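Local coordinates for protein Phthiocerol/phenolphthiocerol synthesis polyketide synthase type I PpsC (PDB 5NJI) that probably dehydrates beta-hydroxyacyl intermediates through its dehydratase domain during assembly of the mycobacterial lipids phthiocerol and phenolphthiocerol, at residues T43-P52 with V106-T117; Y273-G284 with E296-L307. The protein carries 1 engineered substitution. All coordinates share one frame; numbering follows the deposited sequence.

Contact 1 of 2, residues T43-P52 with V106-T117; sequences TRVWESELDP and VTPGTVLVTTLT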
loop_
_atom_site.group_PDB
_atom_site.type_symbol
_atom_site.label_atom_id
_atom_site.label_comp_id
_atom_site.label_asym_id
_atom_site.label_seq_id
_atom_site.Cartn_x
_atom_site.Cartn_y
_atom_site.Cartn_z
ATOM N N THR A 43 19.941 -12.914 -10.949
ATOM C CA THR A 43 18.614 -12.462 -10.546
ATOM C C THR A 43 18.146 -13.213 -9.310
ATOM O O THR A 43 18.276 -14.436 -9.229
ATOM C CB THR A 43 17.663 -12.662 -11.715
ATOM O OG1 THR A 43 18.127 -11.870 -12.806
ATOM C CG2 THR A 43 16.214 -12.305 -11.380
ATOM N N ARG A 44 17.631 -12.490 -8.329
ATOM C CA ARG A 44 17.061 -13.157 -7.173
ATOM C C ARG A 44 15.590 -13.407 -7.454
ATOM O O ARG A 44 14.927 -12.584 -8.095
ATOM C CB ARG A 44 17.251 -12.346 -5.895
ATOM C CG ARG A 44 17.015 -13.168 -4.632
ATOM C CD ARG A 44 17.769 -12.587 -3.437
ATOM N NE ARG A 44 17.359 -13.225 -2.192
ATOM C CZ ARG A 44 17.805 -14.407 -1.775
ATOM N NH1 ARG A 44 18.687 -15.084 -2.500
ATOM N NH2 ARG A 44 17.368 -14.914 -0.629
ATOM N N VAL A 45 15.105 -14.573 -7.017
ATOM C CA VAL A 45 13.761 -15.053 -7.328
ATOM C C VAL A 45 13.129 -15.572 -6.044
ATOM O O VAL A 45 13.758 -16.337 -5.306
ATOM C CB VAL A 45 13.770 -16.188 -8.377
ATOM C CG1 VAL A 45 12.336 -16.537 -8.767
ATOM C CG2 VAL A 45 14.579 -15.821 -9.612
ATOM N N TRP A 46 11.878 -15.187 -5.791
ATOM C CA TRP A 46 11.121 -15.705 -4.664
ATOM C C TRP A 46 9.798 -16.276 -5.150
ATOM O O TRP A 46 9.241 -15.817 -6.152
ATOM C CB TRP A 46 10.790 -14.606 -3.635
ATOM C CG TRP A 46 11.941 -13.892 -2.977
ATOM C CD1 TRP A 46 12.385 -14.080 -1.702
ATOM C CD2 TRP A 46 12.757 -12.841 -3.532
ATOM N NE1 TRP A 46 13.420 -13.221 -1.425
ATOM C CE2 TRP A 46 13.668 -12.453 -2.528
ATOM C CE3 TRP A 46 12.802 -12.190 -4.769
ATOM C CZ2 TRP A 46 14.611 -11.441 -2.722
ATOM C CZ3 TRP A 46 13.749 -11.180 -4.959
ATOM C CH2 TRP A 46 14.638 -10.825 -3.945
ATOM N N GLU A 47 9.281 -17.254 -4.410
ATOM C CA GLU A 47 7.935 -17.771 -4.617
ATOM C C GLU A 47 7.197 -17.825 -3.294
ATOM O O GLU A 47 7.737 -18.287 -2.283
ATOM C CB GLU A 47 7.934 -19.180 -5.226
ATOM C CG GLU A 47 8.456 -19.235 -6.641
ATOM C CD GLU A 47 8.330 -20.641 -7.228
ATOM O OE1 GLU A 47 7.755 -21.517 -6.539
ATOM O OE2 GLU A 47 8.805 -20.866 -8.362
ATOM N N SER A 48 5.946 -17.387 -3.305
ATOM C CA SER A 48 5.114 -17.496 -2.117
ATOM C C SER A 48 3.795 -18.117 -2.515
ATOM O O SER A 48 3.298 -17.886 -3.614
ATOM C CB SER A 48 4.838 -16.145 -1.454
ATOM O OG SER A 48 4.105 -15.298 -2.323
ATOM N N GLU A 49 3.226 -18.902 -1.612
ATOM C CA GLU A 49 1.918 -19.490 -1.844
ATOM C C GLU A 49 0.898 -18.583 -1.182
ATOM O O GLU A 49 0.952 -18.362 0.032
ATOM C CB GLU A 49 1.834 -20.912 -1.295
ATOM C CG GLU A 49 2.848 -21.859 -1.921
ATOM C CD GLU A 49 2.808 -23.250 -1.316
ATOM O OE1 GLU A 49 1.703 -23.823 -1.208
ATOM O OE2 GLU A 49 3.883 -23.766 -0.943
ATOM N N LEU A 50 0.009 -18.027 -1.983
ATOM C CA LEU A 50 -1.083 -17.201 -1.490
ATOM C C LEU A 50 -2.393 -17.970 -1.603
ATOM O O LEU A 50 -2.564 -18.816 -2.481
ATOM C CB LEU A 50 -1.193 -15.892 -2.268
ATOM C CG LEU A 50 0.056 -15.029 -2.375
ATOM C CD1 LEU A 50 -0.305 -13.747 -3.111
ATOM C CD2 LEU A 50 0.618 -14.752 -1.007
ATOM N N ASP A 51 -3.310 -17.657 -0.697
ATOM C CA ASP A 51 -4.620 -18.271 -0.594
ATOM C C ASP A 51 -5.513 -17.236 0.065
ATOM O O ASP A 51 -5.018 -16.409 0.844
ATOM C CB ASP A 51 -4.554 -19.568 0.238
ATOM C CG ASP A 51 -5.854 -20.360 0.232
ATOM O OD1 ASP A 51 -6.821 -19.953 0.920
ATOM O OD2 ASP A 51 -5.905 -21.402 -0.458
ATOM N N PRO A 52 -6.808 -17.216 -0.241
ATOM C CA PRO A 52 -7.661 -16.191 0.386
ATOM C C PRO A 52 -7.743 -16.318 1.891
ATOM O O PRO A 52 -7.997 -15.310 2.562
ATOM C CB PRO A 52 -9.027 -16.391 -0.284
ATOM C CG PRO A 52 -8.961 -17.688 -0.948
ATOM C CD PRO A 52 -7.536 -17.973 -1.273
ATOM N N VAL A 106 -6.934 -13.354 -5.757
ATOM C CA VAL A 106 -6.305 -14.313 -4.864
ATOM C C VAL A 106 -7.222 -15.523 -4.748
ATOM O O VAL A 106 -8.264 -15.474 -4.085
ATOM C CB VAL A 106 -6.018 -13.707 -3.491
ATOM C CG1 VAL A 106 -5.377 -14.729 -2.593
ATOM C CG2 VAL A 106 -5.099 -12.498 -3.651
ATOM N N THR A 107 -6.815 -16.613 -5.372
ATOM C CA THR A 107 -7.534 -17.873 -5.367
ATOM C C THR A 107 -6.676 -18.950 -4.727
ATOM O O THR A 107 -5.448 -18.837 -4.709
ATOM C CB THR A 107 -7.880 -18.287 -6.801
ATOM O OG1 THR A 107 -6.679 -18.418 -7.555
ATOM C CG2 THR A 107 -8.781 -17.260 -7.477
ATOM N N PRO A 108 -7.279 -20.027 -4.213
ATOM C CA PRO A 108 -6.466 -21.126 -3.690
ATOM C C PRO A 108 -5.419 -21.569 -4.706
ATOM O O PRO A 108 -5.682 -21.652 -5.907
ATOM C CB PRO A 108 -7.497 -22.230 -3.417
ATOM C CG PRO A 108 -8.766 -21.489 -3.148
ATOM C CD PRO A 108 -8.724 -20.275 -4.050
ATOM N N GLY A 109 -4.216 -21.826 -4.214
ATOM C CA GLY A 109 -3.133 -22.279 -5.054
ATOM C C GLY A 109 -2.435 -21.203 -5.844
ATOM O O GLY A 109 -1.628 -21.527 -6.715
ATOM N N THR A 110 -2.704 -19.931 -5.564
ATOM C CA THR A 110 -1.963 -18.857 -6.216
ATOM C C THR A 110 -0.497 -18.879 -5.797
ATOM O O THR A 110 -0.173 -19.052 -4.621
ATOM C CB THR A 110 -2.593 -17.506 -5.869
ATOM O OG1 THR A 110 -3.879 -17.410 -6.495
ATOM C CG2 THR A 110 -1.756 -16.343 -6.402
ATOM N N VAL A 111 0.399 -18.730 -6.773
ATOM C CA VAL A 111 1.831 -18.682 -6.502
ATOM C C VAL A 111 2.359 -17.358 -7.023
ATOM O O VAL A 111 2.304 -17.083 -8.232
ATOM C CB VAL A 111 2.590 -19.869 -7.113
ATOM C CG1 VAL A 111 4.092 -19.715 -6.854
ATOM C CG2 VAL A 111 2.061 -21.146 -6.483
ATOM N N LEU A 112 2.869 -16.540 -6.108
ATOM C CA LEU A 112 3.384 -15.225 -6.428
ATOM C C LEU A 112 4.881 -15.355 -6.629
ATOM O O LEU A 112 5.567 -15.917 -5.776
ATOM C CB LEU A 112 3.076 -14.239 -5.304
ATOM C CG LEU A 112 3.207 -12.765 -5.654
ATOM C CD1 LEU A 112 2.134 -12.394 -6.634
ATOM C CD2 LEU A 112 3.069 -11.918 -4.422
ATOM N N VAL A 113 5.378 -14.856 -7.759
ATOM C CA VAL A 113 6.771 -15.007 -8.152
ATOM C C VAL A 113 7.374 -13.615 -8.270
ATOM O O VAL A 113 6.947 -12.824 -9.114
ATOM C CB VAL A 113 6.905 -15.780 -9.473
ATOM C CG1 VAL A 113 8.381 -15.985 -9.838
ATOM C CG2 VAL A 113 6.166 -17.122 -9.362
ATOM N N THR A 114 8.374 -13.333 -7.444
ATOM C CA THR A 114 9.020 -12.024 -7.403
ATOM C C THR A 114 10.465 -12.146 -7.873
ATOM O O THR A 114 11.139 -13.142 -7.588
ATOM C CB THR A 114 8.971 -11.461 -5.975
ATOM O OG1 THR A 114 7.609 -11.387 -5.552
ATOM C CG2 THR A 114 9.595 -10.080 -5.869
ATOM N N THR A 115 10.921 -11.179 -8.658
ATOM C CA THR A 115 12.324 -11.114 -9.050
ATOM C C THR A 115 12.918 -9.766 -8.689
ATOM O O THR A 115 12.221 -8.751 -8.628
ATOM C CB THR A 115 12.532 -11.340 -10.542
ATOM O OG1 THR A 115 11.771 -10.393 -11.302
ATOM C CG2 THR A 115 12.161 -12.770 -10.950
ATOM N N LEU A 116 14.220 -9.770 -8.445
ATOM C CA LEU A 116 14.945 -8.537 -8.172
ATOM C C LEU A 116 16.248 -8.548 -8.948
ATOM O O LEU A 116 17.001 -9.524 -8.897
ATOM C CB LEU A 116 15.229 -8.359 -6.680
ATOM C CG LEU A 116 15.945 -7.064 -6.248
ATOM C CD1 LEU A 116 15.583 -6.724 -4.834
ATOM C CD2 LEU A 116 17.472 -7.206 -6.343
ATOM N N THR A 117 16.521 -7.448 -9.627
ATOM C CA THR A 117 17.809 -7.220 -10.260
ATOM C C THR A 117 18.338 -5.883 -9.767
ATOM O O THR A 117 17.573 -5.022 -9.342
ATOM C CB THR A 117 17.698 -7.199 -11.782
ATOM O OG1 THR A 117 16.866 -6.105 -12.200
ATOM C CG2 THR A 117 17.095 -8.502 -12.287
#
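W46 and L116 meet where two antiparallel strands, 44-50 and 110-117, bring their axes within 4.6 Å. The indole turns its edge to the partner strand: CZ3 rests on L116 CB at 3.6 Å, CE3 lies near the T114 carbonyl, and R44 CG lies over one ring face, off toward the rim. With CG anti to the carbonyl carbon (chi1 -61°), the ring lies against the end of helix 70-84, at T84 and D83, where its NE1 and the R44 guanidinium both reach D83. A broad flat residue suits this place, because it packs between strand and helix end while its one polar atom is satisfied. Further along, L50 CD1 crosses toward L112 CD2 at 4.1 Å, and S48 OG, bonded to the L31 carbonyl, sits 3.3 Å from L112 CB.

Backbone bonds pair R44 with L116, W46 with T114 and S48 with L112, two for each pair. Strand 44-50, flanked on its other side by 34-37, is an inner strand here, consistent with the hot-dog fold of dehydratases, in which a curved antiparallel sheet wraps a long helix.

The other face carries V45, E47, V111, V113 and T115. Here V45 CG1 lies alongside V113 CG1 at 4.1 Å, and E47 lays its CG beside V113 CG2 before its carboxylate reaches the exposed surface.

Beyond the strands, T107 to T110 form a type II turn whose T107 carbonyl accepts from both T110 N and T110 OG1. P52 CD packs on P108 CD at 3.8 Å.

Contact 2 of 2, residues Y273-G284 with E296-L307; sequences YGDITRGVRAVG and EVVLTDANGQPL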
loop_
_atom_site.group_PDB
_atom_site.type_symbol
_atom_site.label_atom_id
_atom_site.label_comp_id
_atom_site.label_asym_id
_atom_site.label_seq_id
_atom_site.Cartn_x
_atom_site.Cartn_y
_atom_site.Cartn_z
ATOM N N TYR A 273 9.785 5.814 7.313
ATOM C CA TYR A 273 10.759 6.302 8.273
ATOM C C TYR A 273 10.755 5.536 9.576
ATOM O O TYR A 273 11.678 5.712 10.381
ATOM C CB TYR A 273 10.515 7.793 8.556
ATOM C CG TYR A 273 10.561 8.651 7.315
ATOM C CD1 TYR A 273 11.716 8.756 6.549
ATOM C CD2 TYR A 273 9.447 9.383 6.909
ATOM C CE1 TYR A 273 11.744 9.530 5.405
ATOM C CE2 TYR A 273 9.469 10.138 5.776
ATOM C CZ TYR A 273 10.615 10.243 5.040
ATOM O OH TYR A 273 10.574 11.041 3.918
ATOM N N GLY A 274 9.737 4.727 9.821
ATOM C CA GLY A 274 9.667 3.905 11.006
ATOM C C GLY A 274 8.570 2.875 10.862
ATOM O O GLY A 274 8.059 2.643 9.768
ATOM N N ASP A 275 8.215 2.263 11.988
ATOM C CA ASP A 275 7.179 1.236 12.032
ATOM C C ASP A 275 5.812 1.894 11.877
ATOM O O ASP A 275 5.315 2.544 12.806
ATOM C CB ASP A 275 7.288 0.453 13.339
ATOM C CG ASP A 275 6.204 -0.602 13.492
ATOM O OD1 ASP A 275 5.317 -0.715 12.619
ATOM O OD2 ASP A 275 6.236 -1.340 14.499
ATOM N N ILE A 276 5.188 1.726 10.703
ATOM C CA ILE A 276 3.959 2.458 10.434
ATOM C C ILE A 276 2.775 1.950 11.247
ATOM O O ILE A 276 1.755 2.645 11.324
ATOM C CB ILE A 276 3.652 2.492 8.918
ATOM C CG1 ILE A 276 3.305 1.131 8.355
ATOM C CG2 ILE A 276 4.843 3.057 8.139
ATOM C CD1 ILE A 276 2.552 1.226 7.005
ATOM N N THR A 277 2.891 0.797 11.914
ATOM C CA THR A 277 1.798 0.373 12.782
ATOM C C THR A 277 1.662 1.262 14.006
ATOM O O THR A 277 0.652 1.148 14.706
ATOM C CB THR A 277 1.942 -1.079 13.267
ATOM O OG1 THR A 277 3.101 -1.231 14.089
ATOM C CG2 THR A 277 2.006 -2.054 12.096
ATOM N N ARG A 278 2.638 2.140 14.267
ATOM C CA ARG A 278 2.500 3.163 15.299
ATOM C C ARG A 278 1.741 4.386 14.811
ATOM O O ARG A 278 1.602 5.359 15.562
ATOM C CB ARG A 278 3.882 3.591 15.809
ATOM C CG ARG A 278 4.666 2.475 16.505
ATOM C CD ARG A 278 5.898 2.995 17.275
ATOM N NE ARG A 278 6.984 3.468 16.409
ATOM C CZ ARG A 278 7.247 4.751 16.139
ATOM N NH1 ARG A 278 6.507 5.722 16.658
ATOM N NH2 ARG A 278 8.260 5.073 15.342
ATOM N N GLY A 279 1.283 4.397 13.564
ATOM C CA GLY A 279 0.612 5.572 13.054
ATOM C C GLY A 279 -0.759 5.744 13.671
ATOM O O GLY A 279 -1.520 4.789 13.822
ATOM N N VAL A 280 -1.086 6.995 14.001
ATOM C CA VAL A 280 -2.381 7.340 14.575
ATOM C C VAL A 280 -3.102 8.435 13.808
ATOM O O VAL A 280 -4.316 8.614 14.003
ATOM C CB VAL A 280 -2.247 7.746 16.063
ATOM C CG1 VAL A 280 -1.681 6.608 16.862
ATOM C CG2 VAL A 280 -1.376 8.959 16.223
ATOM N N ARG A 281 -2.428 9.182 12.935
ATOM C CA ARG A 281 -3.055 10.252 12.178
ATOM C C ARG A 281 -2.605 10.157 10.732
ATOM O O ARG A 281 -1.407 9.999 10.461
ATOM C CB ARG A 281 -2.681 11.643 12.721
ATOM C CG ARG A 281 -3.052 11.902 14.182
ATOM C CD ARG A 281 -4.552 12.026 14.403
ATOM N NE ARG A 281 -5.152 13.072 13.581
ATOM C CZ ARG A 281 -6.457 13.316 13.510
ATOM N NH1 ARG A 281 -7.314 12.589 14.215
ATOM N NH2 ARG A 281 -6.908 14.290 12.732
ATOM N N ALA A 282 -3.562 10.242 9.809
ATOM C CA ALA A 282 -3.269 10.295 8.389
ATOM C C ALA A 282 -3.897 11.540 7.792
ATOM O O ALA A 282 -5.037 11.892 8.122
ATOM C CB ALA A 282 -3.790 9.039 7.679
ATOM N N VAL A 283 -3.145 12.217 6.926
ATOM C CA VAL A 283 -3.613 13.404 6.225
ATOM C C VAL A 283 -3.447 13.142 4.729
ATOM O O VAL A 283 -2.361 12.757 4.281
ATOM C CB VAL A 283 -2.848 14.662 6.666
ATOM C CG1 VAL A 283 -3.398 15.889 5.964
ATOM C CG2 VAL A 283 -2.925 14.814 8.175
ATOM N N GLY A 284 -4.526 13.296 3.978
ATOM C CA GLY A 284 -4.516 13.002 2.554
ATOM C C GLY A 284 -5.105 14.136 1.743
ATOM O O GLY A 284 -6.099 14.748 2.138
ATOM N N GLU A 296 -1.707 12.443 -2.260
ATOM C CA GLU A 296 -0.529 12.492 -1.409
ATOM C C GLU A 296 -1.025 12.186 -0.005
ATOM O O GLU A 296 -2.080 12.691 0.383
ATOM C CB GLU A 296 0.152 13.878 -1.468
ATOM C CG GLU A 296 1.547 13.943 -0.885
ATOM C CD GLU A 296 1.555 14.155 0.618
ATOM O OE1 GLU A 296 0.559 14.689 1.152
ATOM O OE2 GLU A 296 2.563 13.792 1.262
ATOM N N VAL A 297 -0.314 11.323 0.735
ATOM C CA VAL A 297 -0.711 10.981 2.104
ATOM C C VAL A 297 0.497 10.997 3.033
ATOM O O VAL A 297 1.599 10.585 2.658
ATOM C CB VAL A 297 -1.434 9.618 2.198
ATOM C CG1 VAL A 297 -2.610 9.536 1.217
ATOM C CG2 VAL A 297 -0.499 8.477 1.955
ATOM N N VAL A 298 0.274 11.451 4.270
ATOM C CA VAL A 298 1.278 11.406 5.330
ATOM C C VAL A 298 0.656 10.756 6.554
ATOM O O VAL A 298 -0.432 11.157 6.988
ATOM C CB VAL A 298 1.788 12.814 5.689
ATOM C CG1 VAL A 298 2.801 12.758 6.831
ATOM C CG2 VAL A 298 2.386 13.478 4.453
ATOM N N LEU A 299 1.352 9.767 7.111
ATOM C CA LEU A 299 0.962 9.090 8.336
ATOM C C LEU A 299 1.960 9.428 9.426
ATOM O O LEU A 299 3.169 9.271 9.224
ATOM C CB LEU A 299 0.932 7.572 8.126
ATOM C CG LEU A 299 0.573 6.686 9.309
ATOM C CD1 LEU A 299 -0.915 6.756 9.584
ATOM C CD2 LEU A 299 1.001 5.247 8.995
ATOM N N THR A 300 1.456 9.901 10.571
ATOM C CA THR A 300 2.285 10.305 11.702
ATOM C C THR A 300 1.957 9.506 12.957
ATOM O O THR A 300 0.837 9.022 13.136
ATOM C CB THR A 300 2.072 11.789 12.006
ATOM O OG1 THR A 300 0.672 12.061 12.023
ATOM C CG2 THR A 300 2.732 12.642 10.957
ATOM N N ASP A 301 2.935 9.428 13.862
ATOM C CA ASP A 301 2.704 8.799 15.152
ATOM C C ASP A 301 2.141 9.814 16.149
ATOM O O ASP A 301 1.838 10.958 15.808
ATOM C CB ASP A 301 3.973 8.119 15.673
ATOM C CG ASP A 301 5.087 9.083 16.059
ATOM O OD1 ASP A 301 4.867 10.313 16.208
ATOM O OD2 ASP A 301 6.206 8.547 16.255
ATOM N N ALA A 302 1.919 9.346 17.379
ATOM C CA ALA A 302 1.263 10.161 18.393
ATOM C C ALA A 302 2.077 11.385 18.773
ATOM O O ALA A 302 1.514 12.309 19.366
ATOM C CB ALA A 302 0.979 9.324 19.641
ATOM N N ASN A 303 3.372 11.410 18.455
ATOM C CA ASN A 303 4.226 12.569 18.705
ATOM C C ASN A 303 4.469 13.401 17.454
ATOM O O ASN A 303 5.411 14.208 17.414
ATOM C CB ASN A 303 5.559 12.110 19.296
ATOM C CG ASN A 303 5.391 11.413 20.613
ATOM O OD1 ASN A 303 5.926 10.324 20.834
ATOM N ND2 ASN A 303 4.638 12.035 21.505
ATOM N N GLY A 304 3.643 13.233 16.424
ATOM C CA GLY A 304 3.779 14.020 15.226
ATOM C C GLY A 304 4.911 13.625 14.313
ATOM O O GLY A 304 5.207 14.372 13.382
ATOM N N GLN A 305 5.533 12.446 14.518
ATOM C CA GLN A 305 6.650 12.048 13.661
ATOM C C GLN A 305 6.127 11.371 12.394
ATOM O O GLN A 305 5.326 10.435 12.487
ATOM C CB GLN A 305 7.583 11.100 14.392
ATOM C CG GLN A 305 8.109 11.641 15.716
ATOM C CD GLN A 305 8.828 12.972 15.545
ATOM O OE1 GLN A 305 9.894 13.053 14.917
ATOM N NE2 GLN A 305 8.220 14.032 16.065
ATOM N N PRO A 306 6.519 11.826 11.208
ATOM C CA PRO A 306 6.106 11.127 9.982
ATOM C C PRO A 306 6.692 9.728 9.933
ATOM O O PRO A 306 7.888 9.525 10.135
ATOM C CB PRO A 306 6.657 12.017 8.860
ATOM C CG PRO A 306 6.879 13.346 9.493
ATOM C CD PRO A 306 7.237 13.076 10.909
ATOM N N LEU A 307 5.823 8.760 9.675
ATOM C CA LEU A 307 6.219 7.373 9.544
ATOM C C LEU A 307 6.171 6.911 8.106
ATOM O O LEU A 307 6.990 6.091 7.695
ATOM C CB LEU A 307 5.288 6.477 10.371
ATOM C CG LEU A 307 5.173 6.805 11.856
ATOM C CD1 LEU A 307 4.084 5.950 12.496
ATOM C CD2 LEU A 307 6.508 6.566 12.531
HETATM O O HOH W 1 1.872 6.480 17.942
HETATM O O HOH W 2 8.814 7.817 15.171
HETATM O O HOH W 3 -0.310 12.744 9.422
HETATM O O HOH W 4 -0.760 15.064 3.430
#
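L307 and L299 form the tight part of this contact, pressing against the backbone of the loop that leads into strand 281-284. L307 CD1 reaches G279 N at 3.4 Å, while L299 CG sits 3.9 Å from G279 CA; both leucines press directly on this backbone, where glycine has no side chain to take up room. In L299, chi1 (179°) carries CG toward the loop and chi2 (75°) turns the methyls: CD2 meets I276 CB at 3.8 Å and CD1 lies near the R281 carbonyl and A282 CB. I276 and L299 both touch M228 of helix 226-234, so branched apolar residues suit the layer between loop, sheet and helix. At the other end of the loop, Y273 N gives L307 O a nearly straight bond of 2.8 Å.

The outer, solvent-facing part is wetter and more polar, though it borders the leucines: R278 NH2 rests near L307 CD2. Bent at chi3, R278 brings NH1 to D301 OD2 at 2.9 Å in a salt bridge on the anti side of the carboxylate, and a water links its NH2 to the same oxygen. D301 OD1 is gripped from opposite faces by N303 N and Q305 N, the first an Asx turn, so the aspartate both shapes the type I turn 301-304 and receives the arginine. Other waters bridge R278 O to A302 N, and R281 O to V298 O and T300 OG1. V280 adds a small apolar patch, its CG2 4.2 Å from A302 CB.

Further along the hairpin V283 and V298 exchange two backbone bonds. V280 and R281 together face T300, a classic beta bulge, and both their N-H groups bond T300 O. The bulge sits in the antiparallel hairpin of strands 281-289 and 292-300, consistent with the second half of the double hot-dog fold of such dehydratases.

How the contacts relate
Contact 1 closes in the chain before contact 2 opens, and the two lie on opposite sides of the chain's centre, with centres 29 Å apart and nearest atoms about 17 Å apart. Each is an antiparallel strand pairing, and a helix backs one face of each: 70-84 for contact 1 and 226-234 for contact 2. They belong to different halves of the dehydratase, probably the two units of a double hot-dog fold. The bound dodecenoyl-CoA gives a common reference, since the V106 side chain of contact 1 is about 10 Å from it and the V297 side chain of contact 2 about 8 Å. Neither distance is a direct contact; the pairings themselves are scaffold packing near the pocket.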